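Local atomic coordinates of activated BY transcription factor SSRB (Salmonella enterica, PDB entry 2WNW), a protein that is of unknown function but belongs to glycosyl hydrolase family 30, joining a TIM-barrel domain to a beta-sandwich domain. Residues Ile45-Thr53 against Tyr83-Cys93; Val188-Ala199 against Glu232-His240. One frame throughout, in Å; residues are numbered along the deposited sequence.

Contact 1: Ile45-Thr53 against Tyr83-Cys93; sequences IDGFGGSFT and YTLARMPIQSC
Strands 48-51 and 85-90 run parallel with their axes 4.6 Å apart at closest approach and 21° askew, the first two strands of the TIM barrel; the chain between them is mostly helical, a beta-alpha-beta crossover. Phe48 O grips two backbone donors: Thr84 N at 2.8 Å, nearly in line with the C=O, and Leu85 N from above the carbonyl plane. Thr84 suits this corner because its hydroxyl, folded between its own N and carbonyl carbon (chi1 54°), accepts from Phe48 N at 3.2 Å. Further along, Phe52 N bonds to Arg87 O at 2.9 Å, while water 1 bridges Gly50 N and Leu85 O. Gly49, lacking a side chain, brings its CA close to Leu85 O and over the Tyr83 ring face, 3.5 Å from the centroid in a CH-pi contact. Phe52 is apolar where the sheet meets helix 124-133: its CE1 lies 3.3 Å from Ala86 CB, and Leu126 and Ile127 pack on the ring. Ser51 and Arg87 share the polar face, where Asp330 O binds Ser51 and Glu294 pairs with Arg87. Water 2 donates to Ser51 OG and, in the guanidinium plane, accepts from Arg87 NH1 at 2.8 Å.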
loop_
_atom_site.group_PDB
_atom_site.type_symbol
_atom_site.label_atom_id
_atom_site.label_comp_id
_atom_site.label_asym_id
_atom_site.label_seq_id
_atom_site.Cartn_x
_atom_site.Cartn_y
_atom_site.Cartn_z
ATOM N N ILE A 45 15.970 7.966 4.226
ATOM C CA ILE A 45 16.478 6.692 4.715
ATOM C C ILE A 45 17.930 6.835 5.168
ATOM O O ILE A 45 18.684 7.639 4.617
ATOM C CB ILE A 45 16.326 5.589 3.630
ATOM C CG1 ILE A 45 17.242 5.863 2.438
ATOM C CG2 ILE A 45 14.872 5.553 3.140
ATOM C CD1 ILE A 45 18.587 5.176 2.540
ATOM N N ASP A 46 18.310 6.056 6.176
ATOM C CA ASP A 46 19.657 6.125 6.728
ATOM C C ASP A 46 20.677 5.150 6.146
ATOM O O ASP A 46 21.880 5.321 6.359
ATOM C CB ASP A 46 19.602 5.956 8.251
ATOM C CG ASP A 46 18.738 7.012 8.922
ATOM O OD1 ASP A 46 18.608 8.112 8.348
ATOM O OD2 ASP A 46 18.199 6.754 10.021
ATOM N N GLY A 47 20.215 4.129 5.429
ATOM C CA GLY A 47 21.144 3.178 4.843
ATOM C C GLY A 47 20.720 1.717 4.860
ATOM O O GLY A 47 19.555 1.394 5.112
ATOM N N PHE A 48 21.682 0.838 4.585
ATOM C CA PHE A 48 21.463 -0.610 4.543
ATOM C C PHE A 48 22.653 -1.326 5.172
ATOM O O PHE A 48 23.785 -0.843 5.104
ATOM C CB PHE A 48 21.328 -1.105 3.094
ATOM C CG PHE A 48 20.205 -0.473 2.331
ATOM C CD1 PHE A 48 20.312 0.831 1.859
ATOM C CD2 PHE A 48 19.026 -1.174 2.106
ATOM C CE1 PHE A 48 19.255 1.428 1.173
ATOM C CE2 PHE A 48 17.968 -0.588 1.425
ATOM C CZ PHE A 48 18.082 0.716 0.957
ATOM N N GLY A 49 22.401 -2.485 5.771
ATOM C CA GLY A 49 23.483 -3.237 6.376
ATOM C C GLY A 49 23.047 -4.560 6.970
ATOM O O GLY A 49 21.936 -5.032 6.719
ATOM N N GLY A 50 23.939 -5.154 7.758
ATOM C CA GLY A 50 23.669 -6.426 8.400
ATOM C C GLY A 50 24.164 -6.420 9.835
ATOM O O GLY A 50 24.639 -5.393 10.328
ATOM N N SER A 51 24.095 -7.567 10.502
ATOM C CA SER A 51 24.495 -7.623 11.902
ATOM C C SER A 51 25.764 -8.377 12.252
ATOM O O SER A 51 26.071 -9.424 11.680
ATOM C CB SER A 51 23.349 -8.196 12.734
ATOM O OG SER A 51 22.136 -7.516 12.464
ATOM N N PHE A 52 26.488 -7.819 13.216
ATOM C CA PHE A 52 27.706 -8.414 13.736
ATOM C C PHE A 52 27.280 -9.141 15.011
ATOM O O PHE A 52 26.743 -8.517 15.926
ATOM C CB PHE A 52 28.731 -7.342 14.132
ATOM C CG PHE A 52 29.161 -6.442 13.007
ATOM C CD1 PHE A 52 28.827 -5.090 13.016
ATOM C CD2 PHE A 52 29.942 -6.930 11.966
ATOM C CE1 PHE A 52 29.267 -4.235 12.007
ATOM C CE2 PHE A 52 30.387 -6.083 10.949
ATOM C CZ PHE A 52 30.049 -4.734 10.972
ATOM N N THR A 53 27.498 -10.449 15.066
ATOM C CA THR A 53 27.170 -11.232 16.255
ATOM C C THR A 53 28.412 -12.039 16.602
ATOM O O THR A 53 29.318 -12.160 15.780
ATOM C CB THR A 53 26.016 -12.224 15.997
ATOM O OG1 THR A 53 26.364 -13.083 14.904
ATOM C CG2 THR A 53 24.728 -11.478 15.674
ATOM N N TYR A 83 27.820 -1.493 2.575
ATOM C CA TYR A 83 26.984 -1.457 3.770
ATOM C C TYR A 83 27.278 -0.203 4.582
ATOM O O TYR A 83 28.436 0.113 4.855
ATOM C CB TYR A 83 27.205 -2.711 4.626
ATOM C CG TYR A 83 26.270 -3.866 4.304
ATOM C CD1 TYR A 83 26.220 -4.994 5.126
ATOM C CD2 TYR A 83 25.412 -3.820 3.201
ATOM C CE1 TYR A 83 25.340 -6.041 4.863
ATOM C CE2 TYR A 83 24.524 -4.869 2.928
ATOM C CZ TYR A 83 24.493 -5.974 3.767
ATOM O OH TYR A 83 23.611 -7.004 3.525
ATOM N N THR A 84 26.218 0.503 4.967
ATOM C CA THR A 84 26.341 1.742 5.720
ATOM C C THR A 84 25.720 1.689 7.113
ATOM O O THR A 84 25.835 2.642 7.886
ATOM C CB THR A 84 25.714 2.903 4.930
ATOM O OG1 THR A 84 24.363 2.572 4.580
ATOM C CG2 THR A 84 26.500 3.153 3.656
ATOM N N LEU A 85 25.057 0.582 7.425
ATOM C CA LEU A 85 24.436 0.393 8.734
ATOM C C LEU A 85 24.834 -0.966 9.294
ATOM O O LEU A 85 25.301 -1.840 8.563
ATOM C CB LEU A 85 22.906 0.420 8.632
ATOM C CG LEU A 85 22.160 1.657 8.138
ATOM C CD1 LEU A 85 20.658 1.374 8.173
ATOM C CD2 LEU A 85 22.494 2.854 9.017
ATOM N N ALA A 86 24.625 -1.143 10.593
ATOM C CA ALA A 86 24.911 -2.412 11.242
ATOM C C ALA A 86 24.258 -2.441 12.614
ATOM O O ALA A 86 23.975 -1.397 13.206
ATOM C CB ALA A 86 26.420 -2.622 11.377
ATOM N N ARG A 87 24.002 -3.647 13.105
ATOM C CA ARG A 87 23.421 -3.828 14.429
ATOM C C ARG A 87 24.282 -4.883 15.103
ATOM O O ARG A 87 24.782 -5.798 14.445
ATOM C CB ARG A 87 21.965 -4.298 14.326
ATOM C CG ARG A 87 21.261 -4.531 15.671
ATOM C CD ARG A 87 19.744 -4.391 15.511
ATOM N NE ARG A 87 18.978 -4.712 16.721
ATOM C CZ ARG A 87 18.434 -5.902 16.978
ATOM N NH1 ARG A 87 18.571 -6.908 16.119
ATOM N NH2 ARG A 87 17.722 -6.083 18.082
ATOM N N MET A 88 24.477 -4.736 16.405
ATOM C CA MET A 88 25.284 -5.681 17.166
ATOM C C MET A 88 24.696 -5.825 18.563
ATOM O O MET A 88 24.013 -4.929 19.055
ATOM C CB MET A 88 26.735 -5.202 17.226
ATOM C CG MET A 88 26.899 -3.760 17.672
ATOM S SD MET A 88 28.509 -3.135 17.167
ATOM C CE MET A 88 28.504 -1.507 17.925
ATOM N N PRO A 89 24.950 -6.965 19.217
ATOM C CA PRO A 89 24.431 -7.222 20.556
ATOM C C PRO A 89 25.268 -6.728 21.730
ATOM O O PRO A 89 26.501 -6.767 21.696
ATOM C CB PRO A 89 24.296 -8.739 20.569
ATOM C CG PRO A 89 25.530 -9.155 19.825
ATOM C CD PRO A 89 25.547 -8.190 18.645
ATOM N N ILE A 90 24.568 -6.253 22.757
ATOM C CA ILE A 90 25.182 -5.804 24.001
ATOM C C ILE A 90 25.002 -7.064 24.852
ATOM O O ILE A 90 23.896 -7.370 25.303
ATOM C CB ILE A 90 24.412 -4.602 24.606
ATOM C CG1 ILE A 90 24.500 -3.408 23.649
ATOM C CG2 ILE A 90 24.978 -4.245 25.981
ATOM C CD1 ILE A 90 23.715 -2.174 24.097
ATOM N N GLN A 91 26.104 -7.788 25.039
ATOM C CA GLN A 91 26.148 -9.071 25.742
ATOM C C GLN A 91 25.620 -10.120 24.754
ATOM O O GLN A 91 25.311 -9.794 23.610
ATOM C CB GLN A 91 25.339 -9.048 27.048
ATOM C CG GLN A 91 25.837 -7.975 28.024
ATOM C CD GLN A 91 25.389 -8.187 29.461
ATOM O OE1 GLN A 91 24.256 -8.603 29.727
ATOM N NE2 GLN A 91 26.273 -7.873 30.400
ATOM N N SER A 92 25.509 -11.370 25.182
ATOM C CA SER A 92 25.086 -12.440 24.281
ATOM C C SER A 92 23.662 -12.451 23.715
ATOM O O SER A 92 22.716 -11.962 24.333
ATOM C CB SER A 92 25.346 -13.789 24.954
ATOM O OG SER A 92 24.617 -13.893 26.163
ATOM N N CYS A 93 23.540 -13.012 22.512
ATOM C CA CYS A 93 22.259 -13.201 21.844
ATOM C C CYS A 93 22.297 -14.692 21.504
ATOM O O CYS A 93 23.267 -15.366 21.861
ATOM C CB CYS A 93 22.137 -12.331 20.578
ATOM S SG CYS A 93 23.241 -12.716 19.205
HETATM O O HOH W 1 26.610 -4.142 8.414
HETATM O O HOH W 2 19.790 -7.185 13.596
#

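Contact 2: Val188-Ala199 against Glu232-His240; sequences VQALSVQNEPVA and EMEIYIWDH
A chi1 of 73° tucks Ser192 OG between its backbone N and carbonyl carbon, and the Asp239 carboxylate, swung roughly anti to its own N, meets it: the hydroxyl donates to Asp239 OD2 at 2.7 Å, on the anti side but 29° out of the carboxylate plane. Small, polar serine fits here, since Ser142 also hydrogen-bonds to its OG and the carboxylate is held by His268 and Ser293 too. Met233 bends twice, at chi2 and chi3, bringing SD within 3.4 Å of Ala190 N while its chain lies crosswise to Leu191. These groups belong to, or adjoin, strands 190-192 and 234-239, the parallel fourth and fifth TIM-barrel strands, laced by Glu234 N to Gln189 O, Leu191 N to Glu234 O and Tyr236 N to Leu191 O. Tyr236 turns its ring edge to Leu191 O and sends its hydroxyl to Glu234 OE1 at 2.7 Å, from above the plane of a carboxylate also salt-bridged to Lys138 and Lys289. Past strand 190-192, Glu196 N bonds to Asp239 O, and the Glu196 and His240 side chains cross at about a right angle, yet carboxylate and ring planes lie 25° apart. Val198 CG2 rests 3.4 Å from His240 CD2.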
loop_
_atom_site.group_PDB
_atom_site.type_symbol
_atom_site.label_atom_id
_atom_site.label_comp_id
_atom_site.label_asym_id
_atom_site.label_seq_id
_atom_site.Cartn_x
_atom_site.Cartn_y
_atom_site.Cartn_z
ATOM N N VAL A 188 29.251 4.164 18.392
ATOM C CA VAL A 188 27.874 3.723 18.231
ATOM C C VAL A 188 26.995 4.960 18.102
ATOM O O VAL A 188 27.183 5.939 18.829
ATOM C CB VAL A 188 27.436 2.877 19.450
ATOM C CG1 VAL A 188 25.972 2.460 19.320
ATOM C CG2 VAL A 188 28.330 1.653 19.561
ATOM N N GLN A 189 26.047 4.927 17.172
ATOM C CA GLN A 189 25.169 6.068 16.968
ATOM C C GLN A 189 23.714 5.779 17.301
ATOM O O GLN A 189 22.887 6.690 17.320
ATOM C CB GLN A 189 25.266 6.562 15.523
ATOM C CG GLN A 189 26.670 6.947 15.092
ATOM C CD GLN A 189 26.700 7.544 13.697
ATOM O OE1 GLN A 189 27.732 7.535 13.029
ATOM N NE2 GLN A 189 25.565 8.076 13.256
ATOM N N ALA A 190 23.394 4.517 17.564
ATOM C CA ALA A 190 22.020 4.160 17.888
ATOM C C ALA A 190 21.931 2.986 18.851
ATOM O O ALA A 190 22.817 2.132 18.897
ATOM C CB ALA A 190 21.253 3.834 16.613
ATOM N N LEU A 191 20.841 2.960 19.612
ATOM C CA LEU A 191 20.577 1.902 20.575
ATOM C C LEU A 191 19.097 1.554 20.549
ATOM O O LEU A 191 18.273 2.345 20.093
ATOM C CB LEU A 191 20.881 2.380 21.998
ATOM C CG LEU A 191 22.273 2.851 22.405
ATOM C CD1 LEU A 191 22.185 3.558 23.755
ATOM C CD2 LEU A 191 23.209 1.661 22.471
ATOM N N SER A 192 18.770 0.356 21.015
ATOM C CA SER A 192 17.375 -0.010 21.186
ATOM C C SER A 192 17.424 -0.406 22.660
ATOM O O SER A 192 18.482 -0.805 23.160
ATOM C CB SER A 192 16.948 -1.178 20.283
ATOM O OG SER A 192 17.465 -2.422 20.705
ATOM N N VAL A 193 16.319 -0.252 23.376
ATOM C CA VAL A 193 16.295 -0.590 24.796
ATOM C C VAL A 193 16.416 -2.085 25.035
ATOM O O VAL A 193 17.141 -2.525 25.925
ATOM C CB VAL A 193 14.989 -0.098 25.463
ATOM C CG1 VAL A 193 14.851 -0.708 26.856
ATOM C CG2 VAL A 193 15.003 1.418 25.555
ATOM N N GLN A 194 15.705 -2.862 24.227
ATOM C CA GLN A 194 15.698 -4.309 24.371
ATOM C C GLN A 194 15.166 -4.981 23.115
ATOM O O GLN A 194 14.195 -4.519 22.510
ATOM C CB GLN A 194 14.814 -4.687 25.565
ATOM C CG GLN A 194 14.435 -6.155 25.660
ATOM C CD GLN A 194 15.608 -7.042 26.021
ATOM O OE1 GLN A 194 16.423 -6.691 26.869
ATOM N NE2 GLN A 194 15.682 -8.212 25.398
ATOM N N ASN A 195 15.811 -6.075 22.726
ATOM C CA ASN A 195 15.385 -6.837 21.564
ATOM C C ASN A 195 14.104 -7.579 21.959
ATOM O O ASN A 195 14.077 -8.272 22.981
ATOM C CB ASN A 195 16.467 -7.855 21.182
ATOM C CG ASN A 195 16.038 -8.773 20.048
ATOM O OD1 ASN A 195 15.857 -8.336 18.910
ATOM N ND2 ASN A 195 15.866 -10.053 20.357
ATOM N N GLU A 196 13.043 -7.403 21.173
ATOM C CA GLU A 196 11.771 -8.091 21.419
ATOM C C GLU A 196 11.358 -8.101 22.895
ATOM O O GLU A 196 11.230 -9.168 23.507
ATOM C CB GLU A 196 11.873 -9.532 20.909
ATOM C CG GLU A 196 12.254 -9.648 19.440
ATOM C CD GLU A 196 12.233 -11.082 18.940
ATOM O OE1 GLU A 196 11.247 -11.796 19.213
ATOM O OE2 GLU A 196 13.192 -11.495 18.261
ATOM N N PRO A 197 11.104 -6.915 23.471
ATOM C CA PRO A 197 10.709 -6.735 24.873
ATOM C C PRO A 197 9.442 -7.431 25.359
ATOM O O PRO A 197 9.169 -7.440 26.557
ATOM C CB PRO A 197 10.615 -5.219 25.010
ATOM C CG PRO A 197 10.192 -4.780 23.631
ATOM C CD PRO A 197 11.073 -5.628 22.751
ATOM N N VAL A 198 8.664 -8.006 24.451
ATOM C CA VAL A 198 7.443 -8.688 24.864
ATOM C C VAL A 198 7.516 -10.184 24.590
ATOM O O VAL A 198 6.529 -10.898 24.764
ATOM C CB VAL A 198 6.197 -8.119 24.132
ATOM C CG1 VAL A 198 6.052 -6.634 24.427
ATOM C CG2 VAL A 198 6.313 -8.361 22.632
ATOM N N ALA A 199 8.686 -10.666 24.183
ATOM C CA ALA A 199 8.818 -12.079 23.858
ATOM C C ALA A 199 9.798 -12.897 24.687
ATOM O O ALA A 199 10.981 -12.568 24.800
ATOM C CB ALA A 199 9.160 -12.234 22.379
ATOM N N GLU A 232 23.743 13.106 20.972
ATOM C CA GLU A 232 23.224 12.786 19.645
ATOM C C GLU A 232 22.849 11.327 19.400
ATOM O O GLU A 232 22.404 10.975 18.310
ATOM C CB GLU A 232 24.227 13.250 18.587
ATOM C CG GLU A 232 24.469 14.751 18.626
ATOM C CD GLU A 232 25.467 15.215 17.585
ATOM O OE1 GLU A 232 25.706 16.439 17.499
ATOM O OE2 GLU A 232 26.013 14.360 16.856
ATOM N N MET A 233 23.021 10.486 20.412
ATOM C CA MET A 233 22.682 9.069 20.302
ATOM C C MET A 233 21.196 8.901 19.975
ATOM O O MET A 233 20.348 9.576 20.562
ATOM C CB MET A 233 22.978 8.365 21.627
ATOM C CG MET A 233 22.668 6.877 21.642
ATOM S SD MET A 233 23.843 5.951 20.649
ATOM C CE MET A 233 25.226 5.814 21.800
ATOM N N GLU A 234 20.875 8.011 19.039
ATOM C CA GLU A 234 19.473 7.769 18.713
ATOM C C GLU A 234 19.019 6.584 19.554
ATOM O O GLU A 234 19.789 5.648 19.776
ATOM C CB GLU A 234 19.280 7.410 17.231
ATOM C CG GLU A 234 19.687 8.472 16.223
ATOM C CD GLU A 234 19.209 8.136 14.818
ATOM O OE1 GLU A 234 18.982 6.939 14.531
ATOM O OE2 GLU A 234 19.068 9.063 13.993
ATOM N N ILE A 235 17.781 6.628 20.032
ATOM C CA ILE A 235 17.239 5.524 20.813
ATOM C C ILE A 235 15.941 5.045 20.173
ATOM O O ILE A 235 15.040 5.843 19.890
ATOM C CB ILE A 235 16.953 5.927 22.274
ATOM C CG1 ILE A 235 18.262 6.290 22.986
ATOM C CG2 ILE A 235 16.273 4.770 23.005
ATOM C CD1 ILE A 235 18.078 6.714 24.443
ATOM N N TYR A 236 15.863 3.740 19.930
ATOM C CA TYR A 236 14.684 3.124 19.328
ATOM C C TYR A 236 14.005 2.203 20.334
ATOM O O TYR A 236 14.665 1.626 21.201
ATOM C CB TYR A 236 15.082 2.296 18.097
ATOM C CG TYR A 236 15.561 3.114 16.922
ATOM C CD1 TYR A 236 14.686 3.470 15.894
ATOM C CD2 TYR A 236 16.878 3.559 16.853
ATOM C CE1 TYR A 236 15.115 4.257 14.824
ATOM C CE2 TYR A 236 17.320 4.345 15.792
ATOM C CZ TYR A 236 16.434 4.690 14.785
ATOM O OH TYR A 236 16.872 5.481 13.745
ATOM N N ILE A 237 12.684 2.080 20.219
ATOM C CA ILE A 237 11.920 1.196 21.087
ATOM C C ILE A 237 11.193 0.164 20.217
ATOM O O ILE A 237 11.286 0.211 18.987
ATOM C CB ILE A 237 10.899 1.974 21.959
ATOM C CG1 ILE A 237 9.964 2.803 21.078
ATOM C CG2 ILE A 237 11.644 2.872 22.950
ATOM C CD1 ILE A 237 8.846 3.478 21.859
ATOM N N TRP A 238 10.475 -0.747 20.872
ATOM C CA TRP A 238 9.735 -1.850 20.249
ATOM C C TRP A 238 10.727 -2.931 19.827
ATOM O O TRP A 238 10.884 -3.925 20.527
ATOM C CB TRP A 238 8.901 -1.395 19.038
ATOM C CG TRP A 238 8.041 -2.508 18.443
ATOM C CD1 TRP A 238 7.968 -2.872 17.127
ATOM C CD2 TRP A 238 7.140 -3.386 19.147
ATOM N NE1 TRP A 238 7.086 -3.916 16.968
ATOM C CE2 TRP A 238 6.564 -4.249 18.186
ATOM C CE3 TRP A 238 6.765 -3.525 20.492
ATOM C CZ2 TRP A 238 5.632 -5.237 18.530
ATOM C CZ3 TRP A 238 5.840 -4.506 20.833
ATOM C CH2 TRP A 238 5.282 -5.352 19.851
ATOM N N ASP A 239 11.398 -2.733 18.694
ATOM C CA ASP A 239 12.394 -3.691 18.207
ATOM C C ASP A 239 11.777 -5.091 18.173
ATOM O O ASP A 239 12.367 -6.062 18.655
ATOM C CB ASP A 239 13.620 -3.673 19.134
ATOM C CG ASP A 239 14.910 -4.078 18.430
ATOM O OD1 ASP A 239 14.873 -4.409 17.229
ATOM O OD2 ASP A 239 15.973 -4.059 19.087
ATOM N N HIS A 240 10.581 -5.183 17.603
ATOM C CA HIS A 240 9.865 -6.447 17.515
ATOM C C HIS A 240 9.078 -6.474 16.201
ATOM O O HIS A 240 9.236 -5.585 15.359
ATOM C CB HIS A 240 8.948 -6.592 18.736
ATOM C CG HIS A 240 8.431 -7.981 18.956
ATOM N ND1 HIS A 240 9.214 -9.106 18.800
ATOM C CD2 HIS A 240 7.219 -8.426 19.367
ATOM C CE1 HIS A 240 8.511 -10.180 19.105
ATOM N NE2 HIS A 240 7.295 -9.795 19.454
HETATM O O HOH W 3 23.222 9.292 16.525
#

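Contacts 1 and 2 belong to one barrel sheet, their centres about 12 Å apart, with strand 138-143 between strands 85-90 and 190-192. Inside the barrel Arg87 of contact 1 reaches into contact 2: its NH2 forms a salt bridge of 2.9 Å with Asp239 OD2 and a probable hydrogen bond of 3.0 Å to Asn195 OD1. Toward the strand starts, Asp46 and Glu234 both pair with Lys138 and Lys289, a second charged cluster shared by the contacts. Met88 CE packs 3.6 Å from Val188 CG2. Bound glycerol lies about 3 Å from the Glu196 side chain, where OE2 bonds to it; TIM barrels have their active sites at this C-terminal end of the strands.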